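Local atomic coordinates of hypothetical protein TM0957 (Thermotoga maritima, PDB entry 2F4I), a protein that is of unknown function but adopts an OB-fold and belongs to a family of predicted periplasmic lipoproteins. Residues A[40-44]-A[45-49]. Sequence-based numbering, arbitrary orientation. Where two conformers were deposited one is given.
Sequences LGYDA and VEVLN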
ATOM      1  N   LEU A  40      -7.907  -8.962   2.364  1.00 23.48           N
ATOM      2  CA  LEU A  40      -6.699  -8.471   2.968  1.00 22.63           C
ATOM      3  C   LEU A  40      -6.785  -6.960   3.224  1.00 21.47           C
ATOM      4  O   LEU A  40      -7.093  -6.218   2.313  1.00 22.16           O
ATOM      5  CB  LEU A  40      -5.539  -8.765   2.042  1.00 22.21           C
ATOM      6  CG  LEU A  40      -4.180  -8.561   2.649  1.00 21.18           C
ATOM      7  CD1 LEU A  40      -3.931  -9.485   3.863  1.00 20.03           C
ATOM      8  CD2 LEU A  40      -3.226  -8.853   1.502  1.00 21.56           C
ATOM      9  N   GLY A  41      -6.491  -6.499   4.443  1.00 18.26           N
ATOM     10  CA  GLY A  41      -6.431  -5.083   4.755  1.00 17.36           C
ATOM     11  C   GLY A  41      -7.482  -4.694   5.767  1.00 16.76           C
ATOM     12  O   GLY A  41      -8.599  -5.212   5.725  1.00 17.90           O
ATOM     13  N   TYR A  42      -7.132  -3.776   6.653  1.00 15.46           N
ATOM     14  CA  TYR A  42      -8.088  -3.225   7.605  1.00 16.75           C
ATOM     15  C   TYR A  42      -8.881  -2.074   6.948  1.00 16.21           C
ATOM     16  O   TYR A  42      -8.418  -1.409   6.014  1.00 15.88           O
ATOM     17  CB  TYR A  42      -7.370  -2.730   8.857  1.00 16.26           C
ATOM     18  CG  TYR A  42      -6.893  -3.798   9.770  1.00 15.65           C
ATOM     19  CD1 TYR A  42      -7.749  -4.352  10.725  1.00 15.16           C
ATOM     20  CD2 TYR A  42      -5.556  -4.256   9.716  1.00 16.07           C
ATOM     21  CE1 TYR A  42      -7.320  -5.368  11.597  1.00 15.36           C
ATOM     22  CE2 TYR A  42      -5.097  -5.282  10.604  1.00 16.20           C
ATOM     23  CZ  TYR A  42      -5.980  -5.823  11.538  1.00 16.49           C
ATOM     24  OH  TYR A  42      -5.556  -6.808  12.417  1.00 16.82           O
ATOM     25  N   ASP A  43     -10.082  -1.855   7.443  1.00 17.45           N
ATOM     26  CA  ASP A  43     -10.903  -0.768   6.993  1.00 17.08           C
ATOM     27  C   ASP A  43     -10.143   0.573   7.087  1.00 17.08           C
ATOM     28  O   ASP A  43      -9.732   0.992   8.180  1.00 15.90           O
ATOM     29  CB  ASP A  43     -12.152  -0.722   7.841  1.00 17.91           C
ATOM     30  CG  ASP A  43     -13.059   0.365   7.428  1.00 19.68           C
ATOM     31  OD1 ASP A  43     -13.711   0.192   6.395  1.00 22.26           O
ATOM     32  OD2 ASP A  43     -13.114   1.396   8.107  1.00 20.99           O
ATOM     33  N   ALA A  44      -9.972   1.230   5.937  1.00 16.15           N
ATOM     34  CA  ALA A  44      -9.216   2.483   5.842  1.00 16.42           C
ATOM     35  C   ALA A  44      -9.700   3.605   6.799  1.00 16.79           C
ATOM     36  O   ALA A  44      -8.887   4.221   7.487  1.00 16.01           O
ATOM     37  CB  ALA A  44      -9.169   2.967   4.358  1.00 12.94           C
ATOM     38  N   VAL A  45     -11.007   3.841   6.877  1.00 16.99           N
ATOM     39  CA  VAL A  45     -11.545   4.916   7.732  1.00 16.82           C
ATOM     40  C   VAL A  45     -11.245   4.645   9.206  1.00 18.65           C
ATOM     41  O   VAL A  45     -10.772   5.534   9.915  1.00 19.04           O
ATOM     42  CB  VAL A  45     -13.064   5.160   7.492  1.00 16.83           C
ATOM     43  CG1 VAL A  45     -13.637   6.228   8.477  1.00 15.63           C
ATOM     44  CG2 VAL A  45     -13.303   5.620   6.057  1.00 14.64           C
ATOM     45  N   GLU A  46     -11.470   3.402   9.650  1.00 20.09           N
ATOM     46  CA  GLU A  46     -11.178   3.019  11.036  1.00 20.90           C
ATOM     47  C   GLU A  46      -9.702   3.210  11.405  1.00 20.35           C
ATOM     48  O   GLU A  46      -9.405   3.740  12.477  1.00 19.58           O
ATOM     49  CB  GLU A  46     -11.565   1.556  11.251  0.50 21.73           C
ATOM     50  CG  GLU A  46     -11.406   1.063  12.686  0.50 22.50           C
ATOM     51  CD  GLU A  46     -11.809  -0.393  12.867  0.50 23.27           C
ATOM     52  OE1 GLU A  46     -12.645  -0.912  12.082  0.50 23.41           O
ATOM     53  OE2 GLU A  46     -11.274  -1.021  13.806  0.50 24.55           O
ATOM     54  N   VAL A  47      -8.790   2.711  10.558  1.00 18.04           N
ATOM     55  CA  VAL A  47      -7.356   2.864  10.787  1.00 15.96           C
ATOM     56  C   VAL A  47      -6.963   4.364  10.870  1.00 16.52           C
ATOM     57  O   VAL A  47      -6.354   4.788  11.863  1.00 14.99           O
ATOM     58  CB  VAL A  47      -6.510   2.113   9.731  1.00 15.59           C
ATOM     59  CG1 VAL A  47      -4.998   2.437   9.831  1.00 14.49           C
ATOM     60  CG2 VAL A  47      -6.752   0.596   9.774  1.00 14.38           C
ATOM     61  N   LEU A  48      -7.336   5.162   9.868  1.00 15.25           N
ATOM     62  CA  LEU A  48      -6.994   6.580   9.895  1.00 16.38           C
ATOM     63  C   LEU A  48      -7.601   7.352  11.103  1.00 16.51           C
ATOM     64  O   LEU A  48      -6.948   8.193  11.700  1.00 15.07           O
ATOM     65  CB  LEU A  48      -7.335   7.299   8.579  1.00 16.58           C
ATOM     66  CG  LEU A  48      -6.763   6.794   7.254  1.00 17.36           C
ATOM     67  CD1 LEU A  48      -6.740   7.876   6.252  1.00 18.61           C
ATOM     68  CD2 LEU A  48      -5.405   6.211   7.383  1.00 18.75           C
ATOM     69  N   ASN A  49      -8.851   7.061  11.440  1.00 17.14           N
ATOM     70  CA  ASN A  49      -9.460   7.651  12.637  1.00 16.97           C
ATOM     71  C   ASN A  49      -8.701   7.295  13.895  1.00 16.57           C
ATOM     72  O   ASN A  49      -8.500   8.131  14.756  1.00 15.81           O
ATOM     73  CB  ASN A  49     -10.925   7.224  12.790  1.00 14.15           C
ATOM     74  CG  ASN A  49     -11.834   7.968  11.861  1.00 14.05           C
ATOM     75  OD1 ASN A  49     -11.439   8.984  11.292  1.00 14.38           O
ATOM     76  ND2 ASN A  49     -13.043   7.464  11.677  1.00 10.97           N
TER
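Asp-43 caps helix 44-53 by turning its carboxylate back onto the amide of Glu-46, a clear instance of an aspartate N-cap where a short strand passes directly into a helix. Followed outward, Asp-43 CB lies 4.1 Å from Glu-46 CB, and CG is carried anti to the backbone N (chi1 -179°), which swings the carboxylate alongside the first turn. There CG stands equally far from the amide nitrogens of Val-45 and Glu-46. At the tip, Asp-43 OD2 accepts from Glu-46 N at 3.0 Å. The N-H approaches on the anti side of the carboxylate, somewhat out of its plane, and the bond is bent only modestly (162°). Asp-43 OD2 also lies 3.5 Å from Glu-46 CB.

The main chain takes over at once: Val-47 N donates to Asp-43 O, and Leu-48 N to Ala-44 O at 3.0 Å, both nearly straight. Leu-48 also lays its CG against that carbonyl oxygen. Across the N-cap residue in sequence, Val-47 CG2 reaches back to Tyr-42 CB (3.5 Å), an apolar contact bridging strand and helix. Phe-62 meets the Tyr-42 ring edge-to-face and also touches Val-47, while backbone bonds from Tyr-42 and Ala-44 tie this edge strand to strand 72-81.

Asp-43 thus supplies an acceptor to a first-turn amide whose carbonyl four residues back, that of Tyr-42, belongs to the strand and not to the helix, and its negative charge probably interacts favourably with the helix dipole.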